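Local coordinates for archaeal actin homolog (Thermoplasma acidophilum, PDB 2FSJ), which polymerizes into bundles of helical filaments in a reaction that requires a nucleoside triphosphate and runs best with ATP, at residues Y191-D196 and T202-I207; M168-V173 and M212-E217. All blocks are in the same frame, centred on the assembly; numbering follows the deposited sequence.

Interaction 1: Y191-D196 and T202-I207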
ATOM      1  N   TYR A 191     -22.785  -8.125   1.418  1.00 16.75           N
ATOM      2  CA  TYR A 191     -21.517  -7.564   1.852  1.00 16.31           C
ATOM      3  C   TYR A 191     -20.453  -7.735   0.762  1.00 15.31           C
ATOM      4  O   TYR A 191     -20.462  -8.699   0.000  1.00 15.45           O
ATOM      5  CB  TYR A 191     -21.014  -8.257   3.150  1.00 16.13           C
ATOM      6  CG  TYR A 191     -21.827  -8.008   4.418  1.00 18.23           C
ATOM      7  CD1 TYR A 191     -22.623  -6.884   4.555  1.00 22.63           C
ATOM      8  CD2 TYR A 191     -21.810  -8.901   5.468  1.00 24.60           C
ATOM      9  CE1 TYR A 191     -23.356  -6.650   5.678  1.00 21.80           C
ATOM     10  CE2 TYR A 191     -22.557  -8.655   6.648  1.00 24.00           C
ATOM     11  CZ  TYR A 191     -23.325  -7.535   6.723  1.00 23.58           C
ATOM     12  OH  TYR A 191     -24.066  -7.229   7.824  1.00 22.56           O
ATOM     13  N   GLY A 192     -19.577  -6.746   0.661  1.00 15.56           N
ATOM     14  CA  GLY A 192     -18.312  -6.850  -0.055  1.00 14.95           C
ATOM     15  C   GLY A 192     -17.234  -7.100   1.000  1.00 14.19           C
ATOM     16  O   GLY A 192     -17.211  -6.461   2.029  1.00 13.31           O
ATOM     17  N   VAL A 193     -16.309  -7.988   0.714  1.00 12.79           N
ATOM     18  CA  VAL A 193     -15.183  -8.237   1.577  1.00 12.35           C
ATOM     19  C   VAL A 193     -13.904  -7.975   0.791  1.00 11.73           C
ATOM     20  O   VAL A 193     -13.581  -8.668  -0.192  1.00 10.70           O
ATOM     21  CB  VAL A 193     -15.203  -9.682   2.208  1.00 11.65           C
ATOM     22  CG1 VAL A 193     -13.988  -9.859   3.137  1.00 12.50           C
ATOM     23  CG2 VAL A 193     -16.468  -9.921   2.981  1.00 14.00           C
ATOM     24  N   VAL A 194     -13.166  -6.956   1.221  1.00 10.45           N
ATOM     25  CA  VAL A 194     -11.918  -6.565   0.582  1.00 11.47           C
ATOM     26  C   VAL A 194     -10.773  -7.134   1.399  1.00 11.59           C
ATOM     27  O   VAL A 194     -10.672  -6.838   2.588  1.00 11.30           O
ATOM     28  CB  VAL A 194     -11.762  -5.010   0.521  1.00 10.99           C
ATOM     29  CG1 VAL A 194     -10.428  -4.646  -0.118  1.00 13.24           C
ATOM     30  CG2 VAL A 194     -12.955  -4.386  -0.317  1.00 13.92           C
ATOM     31  N   ILE A 195      -9.953  -7.971   0.772  1.00 12.06           N
ATOM     32  CA  ILE A 195      -8.867  -8.692   1.426  1.00 12.28           C
ATOM     33  C   ILE A 195      -7.545  -8.161   0.848  1.00 13.41           C
ATOM     34  O   ILE A 195      -7.203  -8.418  -0.313  1.00 14.39           O
ATOM     35  CB  ILE A 195      -9.025 -10.201   1.196  1.00 12.84           C
ATOM     36  CG1 ILE A 195     -10.379 -10.697   1.731  1.00 13.18           C
ATOM     37  CG2 ILE A 195      -7.866 -10.957   1.875  1.00 14.72           C
ATOM     38  CD1 ILE A 195     -10.787 -12.056   1.191  1.00 15.08           C
ATOM     39  N   ASP A 196      -6.841  -7.343   1.624  1.00 12.94           N
ATOM     40  CA  ASP A 196      -5.636  -6.639   1.147  1.00 14.16           C
ATOM     41  C   ASP A 196      -4.399  -7.300   1.743  1.00 14.13           C
ATOM     42  O   ASP A 196      -4.100  -7.105   2.903  1.00 13.56           O
ATOM     43  CB  ASP A 196      -5.755  -5.213   1.618  1.00 14.20           C
ATOM     44  CG  ASP A 196      -4.733  -4.284   1.012  1.00 19.88           C
ATOM     45  OD1 ASP A 196      -3.722  -4.739   0.433  1.00 26.11           O
ATOM     46  OD2 ASP A 196      -4.892  -3.044   1.099  1.00 24.21           O
ATOM     47  N   THR A 202      -2.472  -8.316   6.709  1.00 18.81           N
ATOM     48  CA  THR A 202      -3.611  -8.494   5.838  1.00 17.33           C
ATOM     49  C   THR A 202      -4.852  -7.757   6.413  1.00 16.56           C
ATOM     50  O   THR A 202      -5.381  -8.091   7.469  1.00 16.91           O
ATOM     51  CB  THR A 202      -3.881 -10.009   5.607  1.00 18.24           C
ATOM     52  OG1 THR A 202      -2.745 -10.606   4.946  1.00 15.26           O
ATOM     53  CG2 THR A 202      -5.101 -10.205   4.616  1.00 16.33           C
ATOM     54  N   ASP A 203      -5.295  -6.741   5.683  1.00 15.82           N
ATOM     55  CA  ASP A 203      -6.360  -5.831   6.120  1.00 14.45           C
ATOM     56  C   ASP A 203      -7.630  -6.342   5.453  1.00 13.06           C
ATOM     57  O   ASP A 203      -7.724  -6.417   4.197  1.00 10.69           O
ATOM     58  CB  ASP A 203      -6.010  -4.436   5.643  1.00 14.13           C
ATOM     59  CG  ASP A 203      -6.847  -3.368   6.277  1.00 20.88           C
ATOM     60  OD1 ASP A 203      -6.465  -2.941   7.405  1.00 24.10           O
ATOM     61  OD2 ASP A 203      -7.904  -2.924   5.735  1.00 19.82           O
ATOM     62  N   VAL A 204      -8.616  -6.661   6.275  1.00 11.59           N
ATOM     63  CA  VAL A 204      -9.894  -7.171   5.797  1.00 11.76           C
ATOM     64  C   VAL A 204     -10.945  -6.138   6.136  1.00 11.58           C
ATOM     65  O   VAL A 204     -11.192  -5.842   7.319  1.00 10.46           O
ATOM     66  CB  VAL A 204     -10.227  -8.505   6.416  1.00 10.64           C
ATOM     67  CG1 VAL A 204     -11.626  -9.025   5.941  1.00 10.67           C
ATOM     68  CG2 VAL A 204      -9.064  -9.519   6.153  1.00 13.09           C
ATOM     69  N   LEU A 205     -11.546  -5.583   5.099  1.00 11.28           N
ATOM     70  CA  LEU A 205     -12.605  -4.610   5.263  1.00 11.77           C
ATOM     71  C   LEU A 205     -13.909  -5.168   4.686  1.00 12.15           C
ATOM     72  O   LEU A 205     -13.997  -5.481   3.475  1.00 10.82           O
ATOM     73  CB  LEU A 205     -12.221  -3.293   4.600  1.00 12.89           C
ATOM     74  CG  LEU A 205     -13.388  -2.343   4.860  1.00 18.67           C
ATOM     75  CD1 LEU A 205     -13.138  -1.296   5.913  1.00 19.21           C
ATOM     76  CD2 LEU A 205     -14.089  -1.871   3.634  1.00 19.96           C
ATOM     77  N   THR A 206     -14.890  -5.337   5.571  1.00 11.13           N
ATOM     78  CA  THR A 206     -16.239  -5.769   5.179  1.00 11.69           C
ATOM     79  C   THR A 206     -17.113  -4.533   5.061  1.00 11.47           C
ATOM     80  O   THR A 206     -17.138  -3.704   5.944  1.00 10.82           O
ATOM     81  CB  THR A 206     -16.779  -6.777   6.202  1.00 10.86           C
ATOM     82  OG1 THR A 206     -15.980  -7.958   6.136  1.00 12.04           O
ATOM     83  CG2 THR A 206     -18.217  -7.249   5.859  1.00 11.85           C
ATOM     84  N   ILE A 207     -17.748  -4.412   3.909  1.00 13.00           N
ATOM     85  CA  ILE A 207     -18.590  -3.276   3.545  1.00 13.30           C
ATOM     86  C   ILE A 207     -20.025  -3.723   3.219  1.00 12.86           C
ATOM     87  O   ILE A 207     -20.234  -4.719   2.548  1.00 11.76           O
ATOM     88  CB  ILE A 207     -17.903  -2.528   2.365  1.00 14.72           C
ATOM     89  CG1 ILE A 207     -18.335  -1.070   2.289  1.00 17.21           C
ATOM     90  CG2 ILE A 207     -18.069  -3.272   1.045  1.00 15.77           C
ATOM     91  CD1 ILE A 207     -17.497  -0.225   1.266  1.00 19.07           C
TER
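Tyr191 holds its ring anti to the carbonyl carbon (chi1 -68°), while Thr206 sends its methyl away from its own backbone N; together these torsions bring Thr206 CG2 obliquely against the root of the ring, 4.0 Å from Tyr191 CG. The same turn of the threonine lays OG1 alongside Val193, 3.7 Å from Val193 CG2, and that hydroxyl is hydrogen-bonded to the carbonyl of Leu218. Cutting Tyr191 down to an alanine would probably leave the Thr206 methyl without its aromatic partner and open a gap at this end of the hairpin. Further along the same face, Val193 and Val204 cross obliquely, their CG1 methyls 3.8 Å apart, and Ile195 CG2 meets Thr202 CG2 at 4.0 Å. The principle illustrated is that of a regular antiparallel hairpin, its strands running at 166° and its hydrogen-bonded and non-hydrogen-bonded pairs following in strict succession. Gly192, Val194 and Asp196 each exchange two backbone bonds with Ile207, Leu205 and Asp203, respectively; the straightest, from Val194 N to Leu205 O, spans 2.8 Å at 178°. Ile207 O also receives a CA-H contact, from Tyr191 CA at 3.2 Å, beside its bond from Gly192 N. On the face shared by Val194 and Leu205, Gly192 suits its partner: Ile207 CG2 packs 3.8 Å from Gly192 CA, where a beta carbon would be tight. The turn joining the strands carries Ser199 of the ATP site, consistent with a phosphate-binding hairpin of the actin family. The edge strand 297-303 runs parallel to 191-196 on the side away from 202-207, strand 213-222 flanks 202-207, and helix 268-290 covers the face of Ile195, Val204 and Thr206 through Ile286 and Leu290.

Interaction 2: M168-V173 and M212-E217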
ATOM      1  N   MET A 168     -10.018  11.748   3.898  1.00 14.93           N
ATOM      2  CA  MET A 168      -9.589  10.409   4.282  1.00 14.90           C
ATOM      3  C   MET A 168     -10.721   9.412   4.201  1.00 14.96           C
ATOM      4  O   MET A 168     -11.829   9.709   4.637  1.00 15.23           O
ATOM      5  CB  MET A 168      -9.063  10.437   5.713  1.00 14.71           C
ATOM      6  CG  MET A 168      -7.836  11.303   5.895  1.00 17.22           C
ATOM      7  SD  MET A 168      -6.378  10.619   5.135  1.00 18.07           S
ATOM      8  CE  MET A 168      -5.898   9.230   6.294  1.00 16.79           C
ATOM      9  N   ARG A 169     -10.423   8.204   3.725  1.00 13.67           N
ATOM     10  CA  ARG A 169     -11.381   7.096   3.770  1.00 13.07           C
ATOM     11  C   ARG A 169     -10.679   5.876   4.324  1.00 12.41           C
ATOM     12  O   ARG A 169      -9.475   5.800   4.144  1.00 12.21           O
ATOM     13  CB  ARG A 169     -11.860   6.766   2.380  1.00 13.03           C
ATOM     14  CG  ARG A 169     -12.839   7.756   1.804  1.00 15.85           C
ATOM     15  CD  ARG A 169     -14.166   7.853   2.555  1.00 20.79           C
ATOM     16  NE  ARG A 169     -15.016   8.846   1.913  1.00 25.61           N
ATOM     17  CZ  ARG A 169     -15.017  10.150   2.191  1.00 28.56           C
ATOM     18  NH1 ARG A 169     -14.229  10.674   3.145  1.00 25.50           N
ATOM     19  NH2 ARG A 169     -15.846  10.944   1.522  1.00 30.62           N
ATOM     20  N   PRO A 170     -11.395   4.933   4.962  1.00 11.15           N
ATOM     21  CA  PRO A 170     -10.775   3.695   5.447  1.00 12.22           C
ATOM     22  C   PRO A 170     -10.154   2.901   4.327  1.00 11.04           C
ATOM     23  O   PRO A 170     -10.723   2.823   3.235  1.00 10.87           O
ATOM     24  CB  PRO A 170     -11.952   2.940   6.089  1.00 11.60           C
ATOM     25  CG  PRO A 170     -12.852   4.017   6.542  1.00 13.49           C
ATOM     26  CD  PRO A 170     -12.806   4.970   5.358  1.00 12.73           C
ATOM     27  N   GLN A 171      -8.968   2.330   4.566  1.00 11.08           N
ATOM     28  CA  GLN A 171      -8.363   1.446   3.618  1.00 12.21           C
ATOM     29  C   GLN A 171      -9.365   0.290   3.305  1.00 12.00           C
ATOM     30  O   GLN A 171     -10.053  -0.225   4.209  1.00 12.52           O
ATOM     31  CB  GLN A 171      -7.065   0.874   4.209  1.00 13.45           C
ATOM     32  CG  GLN A 171      -6.271   0.011   3.257  1.00 14.98           C
ATOM     33  CD  GLN A 171      -4.834  -0.222   3.767  1.00 18.97           C
ATOM     34  OE1 GLN A 171      -4.172   0.731   4.204  1.00 21.80           O
ATOM     35  NE2 GLN A 171      -4.391  -1.464   3.753  1.00 15.06           N
ATOM     36  N   GLY A 172      -9.481  -0.048   2.037  1.00 10.64           N
ATOM     37  CA  GLY A 172     -10.513  -0.950   1.573  1.00 11.30           C
ATOM     38  C   GLY A 172     -11.770  -0.264   1.056  1.00 11.39           C
ATOM     39  O   GLY A 172     -12.360  -0.700   0.081  1.00 11.94           O
ATOM     40  N   VAL A 173     -12.220   0.764   1.738  1.00 11.40           N
ATOM     41  CA  VAL A 173     -13.352   1.551   1.254  1.00 12.41           C
ATOM     42  C   VAL A 173     -12.952   2.293  -0.019  1.00 13.42           C
ATOM     43  O   VAL A 173     -13.766   2.393  -0.924  1.00 12.69           O
ATOM     44  CB  VAL A 173     -13.864   2.534   2.339  1.00 12.12           C
ATOM     45  CG1 VAL A 173     -14.819   3.596   1.780  1.00 15.08           C
ATOM     46  CG2 VAL A 173     -14.521   1.756   3.451  1.00 14.95           C
ATOM     47  N   MET A 212     -22.487   1.421   1.126  1.00 14.04           N
ATOM     48  CA  MET A 212     -21.016   1.483   1.094  1.00 14.39           C
ATOM     49  C   MET A 212     -20.344   1.875   2.372  1.00 14.07           C
ATOM     50  O   MET A 212     -19.225   2.447   2.344  1.00 15.43           O
ATOM     51  CB  MET A 212     -20.530   2.360  -0.079  1.00 14.82           C
ATOM     52  CG  MET A 212     -21.093   1.919  -1.415  1.00 13.57           C
ATOM     53  SD  MET A 212     -20.597   0.362  -1.993  1.00 19.98           S
ATOM     54  CE  MET A 212     -21.435  -0.564  -1.338  1.00 27.62           C
ATOM     55  N   GLU A 213     -20.958   1.505   3.493  1.00 13.70           N
ATOM     56  CA  GLU A 213     -20.386   1.799   4.805  1.00 13.51           C
ATOM     57  C   GLU A 213     -19.701   0.547   5.356  1.00 12.98           C
ATOM     58  O   GLU A 213     -20.210  -0.521   5.178  1.00 11.67           O
ATOM     59  CB  GLU A 213     -21.448   2.309   5.773  1.00 13.28           C
ATOM     60  CG  GLU A 213     -21.932   3.706   5.442  1.00 17.06           C
ATOM     61  CD  GLU A 213     -20.886   4.789   5.687  1.00 22.46           C
ATOM     62  OE1 GLU A 213     -20.361   4.829   6.813  1.00 25.49           O
ATOM     63  OE2 GLU A 213     -20.591   5.548   4.736  1.00 23.54           O
ATOM     64  N   PRO A 214     -18.562   0.692   6.029  1.00 13.42           N
ATOM     65  CA  PRO A 214     -17.928  -0.447   6.680  1.00 15.07           C
ATOM     66  C   PRO A 214     -18.770  -1.062   7.781  1.00 14.66           C
ATOM     67  O   PRO A 214     -19.548  -0.377   8.450  1.00 11.90           O
ATOM     68  CB  PRO A 214     -16.668   0.161   7.323  1.00 15.06           C
ATOM     69  CG  PRO A 214     -16.476   1.410   6.690  1.00 15.84           C
ATOM     70  CD  PRO A 214     -17.804   1.930   6.265  1.00 13.86           C
ATOM     71  N   VAL A 215     -18.616  -2.378   7.925  1.00 14.18           N
ATOM     72  CA  VAL A 215     -19.187  -3.108   9.003  1.00 14.36           C
ATOM     73  C   VAL A 215     -18.026  -3.348   9.993  1.00 14.09           C
ATOM     74  O   VAL A 215     -17.181  -4.245   9.792  1.00 14.28           O
ATOM     75  CB  VAL A 215     -19.825  -4.439   8.536  1.00 12.99           C
ATOM     76  CG1 VAL A 215     -20.502  -5.098   9.701  1.00 13.94           C
ATOM     77  CG2 VAL A 215     -20.819  -4.208   7.351  1.00 15.77           C
ATOM     78  N   VAL A 216     -17.971  -2.541  11.039  1.00 12.78           N
ATOM     79  CA  VAL A 216     -16.845  -2.592  11.961  1.00 14.58           C
ATOM     80  C   VAL A 216     -16.680  -3.940  12.614  1.00 14.36           C
ATOM     81  O   VAL A 216     -15.555  -4.388  12.841  1.00 13.87           O
ATOM     82  CB  VAL A 216     -16.842  -1.433  13.003  1.00 15.13           C
ATOM     83  CG1 VAL A 216     -16.803  -0.107  12.301  1.00 18.25           C
ATOM     84  CG2 VAL A 216     -18.048  -1.498  13.930  1.00 19.00           C
ATOM     85  N   GLU A 217     -17.794  -4.644  12.841  1.00 14.53           N
ATOM     86  CA  GLU A 217     -17.754  -5.888  13.571  1.00 15.44           C
ATOM     87  C   GLU A 217     -17.086  -6.989  12.752  1.00 15.48           C
ATOM     88  O   GLU A 217     -16.711  -8.031  13.296  1.00 14.62           O
ATOM     89  CB  GLU A 217     -19.195  -6.321  13.936  1.00 17.76           C
ATOM     90  CG  GLU A 217     -19.872  -5.371  14.885  1.00 22.05           C
ATOM     91  CD  GLU A 217     -20.550  -4.192  14.199  1.00 26.32           C
ATOM     92  OE1 GLU A 217     -20.469  -4.093  12.972  1.00 21.09           O
ATOM     93  OE2 GLU A 217     -21.154  -3.337  14.914  1.00 32.28           O
TER
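Pro214 lies against Val173 and, more loosely, Pro170, joining two parts of the chain far apart in sequence, and a walk along 212-217 shows how one ring can carry a whole contact. Met212 comes first, its backbone in the left-handed helical region; its side chain leads away from 168-173. Glu213 follows, its CB directed away from the other segment. Pro214 then faces inward. Its CG lies 3.8 Å from Val173 CG2, and the two side chains cross at about a right angle, so that the pyrrolidine ring offers its outermost carbon to one methyl branch. Val173 presents that branch because, with CG1 anti to the backbone N (chi1 167°), CG2 stands beside that N, anti to the carbonyl carbon. A second, looser touch joins Pro214 CG to Pro170 CG at 4.5 Å. No hydrogen bond links the segments, and the contact is purely apolar and small, burying 100 Å². Leu205 touches both Val173 and Pro214. Beyond the proline, Val215 keeps its place in the sheet by a backbone bond with Thr206.

What receives Pro214 is a type II beta turn, Pro170 to Val173. Val173 N is bonded to Pro170 O at 3.0 Å, and Gly172, at the N-cap of helix 173-182, has a positive phi (95°) at which a side chain would be jammed against the preceding carbonyl. Gln171, in the same turn, gives NE2 to the carboxylate of Asp92. This apolar packing sits at a strand-to-helix junction where the chain probably crosses between the two domains, as in other actin-like folds.

In the fold
Followed from the N terminus, the chain first leaves the seven-stranded sheet at 168-173, where strand 158-170 gives way to helix 173-182. It then enters the four-stranded sheet and closes the short loop of interaction 1, hairpin 191-207, before returning at 212-217 to close the much longer loop of interaction 2. The smaller loop is enclosed by the larger, and the two do not cross. Their centres lie 9 Å apart, and strands 202-208 and 213-222 are sheet neighbours, joined by a probable hydrogen bond between Thr206 O and Val215 N. Interaction 1 builds the second sheet from within; interaction 2 ties its edge strand to the start of helix 173-182, just past the first sheet.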